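Flagellar motor switch protein FliG (Thermotoga maritima, PDB 5TDY) probably forms part of the switch complex at the base of the flagellar basal body, which interacts with chemotaxis proteins and contacts the motor components that determine the direction of rotation. Local coordinates at residues A13-A18 against Q56-F61. Residues are numbered along the deposited sequence; the frame is centred on the assembly and turned at random.
Sequences AVLLVA and QVLEEF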
ATOM      1  N   ALA B  13      -7.055  -3.775  -7.574  1.00 12.58           N
ATOM      2  CA  ALA B  13      -8.297  -3.016  -7.555  1.00 13.56           C
ATOM      3  C   ALA B  13      -8.445  -2.236  -6.253  1.00 13.67           C
ATOM      4  O   ALA B  13      -8.890  -1.083  -6.263  1.00 10.76           O
ATOM      5  CB  ALA B  13      -9.492  -3.948  -7.772  1.00 12.86           C
ATOM      6  N   VAL B  14      -8.078  -2.851  -5.123  1.00 11.97           N
ATOM      7  CA  VAL B  14      -8.158  -2.162  -3.841  1.00 11.63           C
ATOM      8  C   VAL B  14      -7.235  -0.948  -3.834  1.00 13.89           C
ATOM      9  O   VAL B  14      -7.604   0.131  -3.346  1.00 11.41           O
ATOM     10  CB  VAL B  14      -7.849  -3.136  -2.685  1.00 14.40           C
ATOM     11  CG1 VAL B  14      -7.651  -2.377  -1.356  1.00 13.91           C
ATOM     12  CG2 VAL B  14      -8.975  -4.185  -2.544  1.00 15.39           C
ATOM     13  N   LEU B  15      -6.036  -1.085  -4.413  1.00 10.96           N
ATOM     14  CA  LEU B  15      -5.106   0.039  -4.414  1.00 15.14           C
ATOM     15  C   LEU B  15      -5.662   1.199  -5.222  1.00 14.96           C
ATOM     16  O   LEU B  15      -5.614   2.357  -4.778  1.00 10.99           O
ATOM     17  CB  LEU B  15      -3.738  -0.394  -4.961  1.00 17.90           C
ATOM     18  CG  LEU B  15      -2.581   0.615  -4.910  1.00 17.38           C
ATOM     19  CD1 LEU B  15      -2.169   0.856  -3.470  1.00 15.74           C
ATOM     20  CD2 LEU B  15      -1.400   0.107  -5.709  1.00 17.72           C
ATOM     21  N   LEU B  16      -6.211   0.913  -6.409  1.00 10.82           N
ATOM     22  CA  LEU B  16      -6.716   2.002  -7.239  1.00 11.51           C
ATOM     23  C   LEU B  16      -7.954   2.646  -6.623  1.00 10.07           C
ATOM     24  O   LEU B  16      -8.156   3.855  -6.760  1.00 13.70           O
ATOM     25  CB  LEU B  16      -7.000   1.502  -8.657  1.00 12.60           C
ATOM     26  CG  LEU B  16      -5.731   1.081  -9.420  1.00 11.19           C
ATOM     27  CD1 LEU B  16      -6.107   0.355 -10.688  1.00 14.51           C
ATOM     28  CD2 LEU B  16      -4.840   2.305  -9.730  1.00 10.60           C
ATOM     29  N   VAL B  17      -8.815   1.865  -5.967  1.00 11.30           N
ATOM     30  CA  VAL B  17      -9.945   2.477  -5.271  1.00 10.01           C
ATOM     31  C   VAL B  17      -9.440   3.394  -4.165  1.00 12.21           C
ATOM     32  O   VAL B  17      -9.918   4.523  -4.009  1.00 12.20           O
ATOM     33  CB  VAL B  17     -10.905   1.397  -4.741  1.00 12.05           C
ATOM     34  CG1 VAL B  17     -11.843   1.970  -3.670  1.00 16.18           C
ATOM     35  CG2 VAL B  17     -11.746   0.812  -5.899  1.00 10.18           C
ATOM     36  N   ALA B  18      -8.425   2.947  -3.425  1.00 11.17           N
ATOM     37  CA  ALA B  18      -7.859   3.744  -2.334  1.00 15.24           C
ATOM     38  C   ALA B  18      -7.232   5.036  -2.829  1.00 15.54           C
ATOM     39  O   ALA B  18      -7.170   6.024  -2.086  1.00 13.62           O
ATOM     40  CB  ALA B  18      -6.808   2.922  -1.576  1.00 16.08           C
ATOM     41  N   GLN B  56      -3.946  -4.207   4.600  1.00 20.74           N
ATOM     42  CA  GLN B  56      -3.028  -5.218   4.077  1.00 23.04           C
ATOM     43  C   GLN B  56      -2.482  -4.819   2.713  1.00 22.27           C
ATOM     44  O   GLN B  56      -1.273  -4.921   2.458  1.00 21.84           O
ATOM     45  CB  GLN B  56      -3.721  -6.573   3.965  1.00 30.59           C
ATOM     46  CG  GLN B  56      -3.894  -7.345   5.256  1.00 36.89           C
ATOM     47  CD  GLN B  56      -4.687  -8.626   5.041  1.00 42.39           C
ATOM     48  OE1 GLN B  56      -5.743  -8.824   5.645  1.00 53.99           O
ATOM     49  NE2 GLN B  56      -4.182  -9.501   4.177  1.00 39.41           N
ATOM     50  N   VAL B  57      -3.362  -4.398   1.806  1.00 17.46           N
ATOM     51  CA  VAL B  57      -2.906  -4.021   0.472  1.00 18.78           C
ATOM     52  C   VAL B  57      -1.937  -2.851   0.559  1.00 17.12           C
ATOM     53  O   VAL B  57      -0.870  -2.853  -0.073  1.00 14.72           O
ATOM     54  CB  VAL B  57      -4.110  -3.705  -0.436  1.00 20.61           C
ATOM     55  CG1 VAL B  57      -3.643  -3.080  -1.750  1.00 17.33           C
ATOM     56  CG2 VAL B  57      -4.920  -4.964  -0.693  1.00 13.47           C
ATOM     57  N   LEU B  58      -2.264  -1.858   1.380  1.00 14.88           N
ATOM     58  CA  LEU B  58      -1.408  -0.682   1.476  1.00 16.54           C
ATOM     59  C   LEU B  58      -0.037  -1.039   2.047  1.00 15.77           C
ATOM     60  O   LEU B  58       0.990  -0.536   1.576  1.00 15.31           O
ATOM     61  CB  LEU B  58      -2.095   0.390   2.320  1.00 18.57           C
ATOM     62  CG  LEU B  58      -3.280   1.055   1.610  1.00 21.00           C
ATOM     63  CD1 LEU B  58      -3.938   2.097   2.511  1.00 22.64           C
ATOM     64  CD2 LEU B  58      -2.851   1.687   0.292  1.00 17.25           C
ATOM     65  N   GLU B  59       0.003  -1.932   3.044  1.00 14.01           N
ATOM     66  CA  GLU B  59       1.285  -2.329   3.639  1.00 20.06           C
ATOM     67  C   GLU B  59       2.180  -3.048   2.639  1.00 16.57           C
ATOM     68  O   GLU B  59       3.381  -2.756   2.550  1.00 16.25           O
ATOM     69  CB  GLU B  59       1.047  -3.214   4.862  1.00 15.51           C
ATOM     70  CG  GLU B  59       0.729  -2.386   6.084  1.00 25.67           C
ATOM     71  CD  GLU B  59      -0.063  -3.140   7.103  1.00 31.05           C
ATOM     72  OE1 GLU B  59      -0.506  -2.504   8.080  1.00 34.84           O
ATOM     73  OE2 GLU B  59      -0.237  -4.364   6.928  1.00 32.83           O
ATOM     74  N   GLU B  60       1.618  -4.003   1.893  1.00 14.14           N
ATOM     75  CA  GLU B  60       2.395  -4.698   0.875  1.00 16.09           C
ATOM     76  C   GLU B  60       2.830  -3.741  -0.230  1.00 12.96           C
ATOM     77  O   GLU B  60       3.982  -3.787  -0.681  1.00 13.23           O
ATOM     78  CB  GLU B  60       1.587  -5.869   0.293  1.00 18.15           C
ATOM     79  CG  GLU B  60       2.425  -6.720  -0.672  1.00 19.06           C
ATOM     80  CD  GLU B  60       1.660  -7.858  -1.354  1.00 26.51           C
ATOM     81  OE1 GLU B  60       0.568  -8.252  -0.903  1.00 23.66           O
ATOM     82  OE2 GLU B  60       2.175  -8.379  -2.364  1.00 31.38           O
ATOM     83  N   PHE B  61       1.933  -2.855  -0.668  1.00 16.76           N
ATOM     84  CA  PHE B  61       2.296  -1.892  -1.702  1.00 13.22           C
ATOM     85  C   PHE B  61       3.517  -1.070  -1.303  1.00 17.58           C
ATOM     86  O   PHE B  61       4.422  -0.856  -2.117  1.00 15.63           O
ATOM     87  CB  PHE B  61       1.151  -0.929  -2.004  1.00 14.52           C
ATOM     88  CG  PHE B  61       1.612   0.252  -2.805  1.00 12.95           C
ATOM     89  CD1 PHE B  61       1.858   0.119  -4.166  1.00 15.94           C
ATOM     90  CD2 PHE B  61       1.898   1.459  -2.192  1.00 15.32           C
ATOM     91  CE1 PHE B  61       2.343   1.207  -4.918  1.00 16.70           C
ATOM     92  CE2 PHE B  61       2.378   2.543  -2.929  1.00 17.19           C
ATOM     93  CZ  PHE B  61       2.592   2.417  -4.286  1.00 16.72           C
TER
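Leu-15 of helix 8-19 reaches into the side chains of Val-57, Leu-58 and Phe-61 on helix 51-66. This is an apolar helix-helix crossing in the all-helical N-terminal domain of FliG. The axes of segments 13-18 and 56-61 pass 9.7 Å apart at closest approach, with a signed crossing angle of -95°. No hydrogen bond joins the segments.

Leu-15 can be followed outward. Its CB lies 4.2 Å from CG1 of Val-57. Its CG stands anti to the backbone N (chi1 -174°), and this carries the forked end to the Phe-61 ring. CD1 of Leu-15 sits over one face of that ring, 3.9 Å from CG of Phe-61. The same methyl also meets CD2 of Leu-58, likewise at 3.9 Å. The other branch, CD2 of Leu-15, comes to 3.6 Å from CD1 of Phe-61 and also reaches CE1. The two side chains run at about a right angle to each other. An alanine at Phe-61 would lack the ring and would probably leave both methyls of Leu-15 without their aromatic partner, opening a gap between the helices.

One turn of helix 51-66 earlier, Val-57 faces helix 8-19. Its CA is 6.7 Å from the CA of Leu-15, the nearest such pair between the segments.

All five touching residues are buried. A chain of another protein also packs on Leu-15, Val-57, Leu-58 and Phe-61, so these residues face that partner as well as each other. On another side of helix 8-19, Leu-16 packs on Leu-39 and Ile-43 of helix 33-44. Val-14 also touches Ile-46. Its CG1, anti to its own N (chi1 169°), meets CG2 of Val-57 at 3.8 Å.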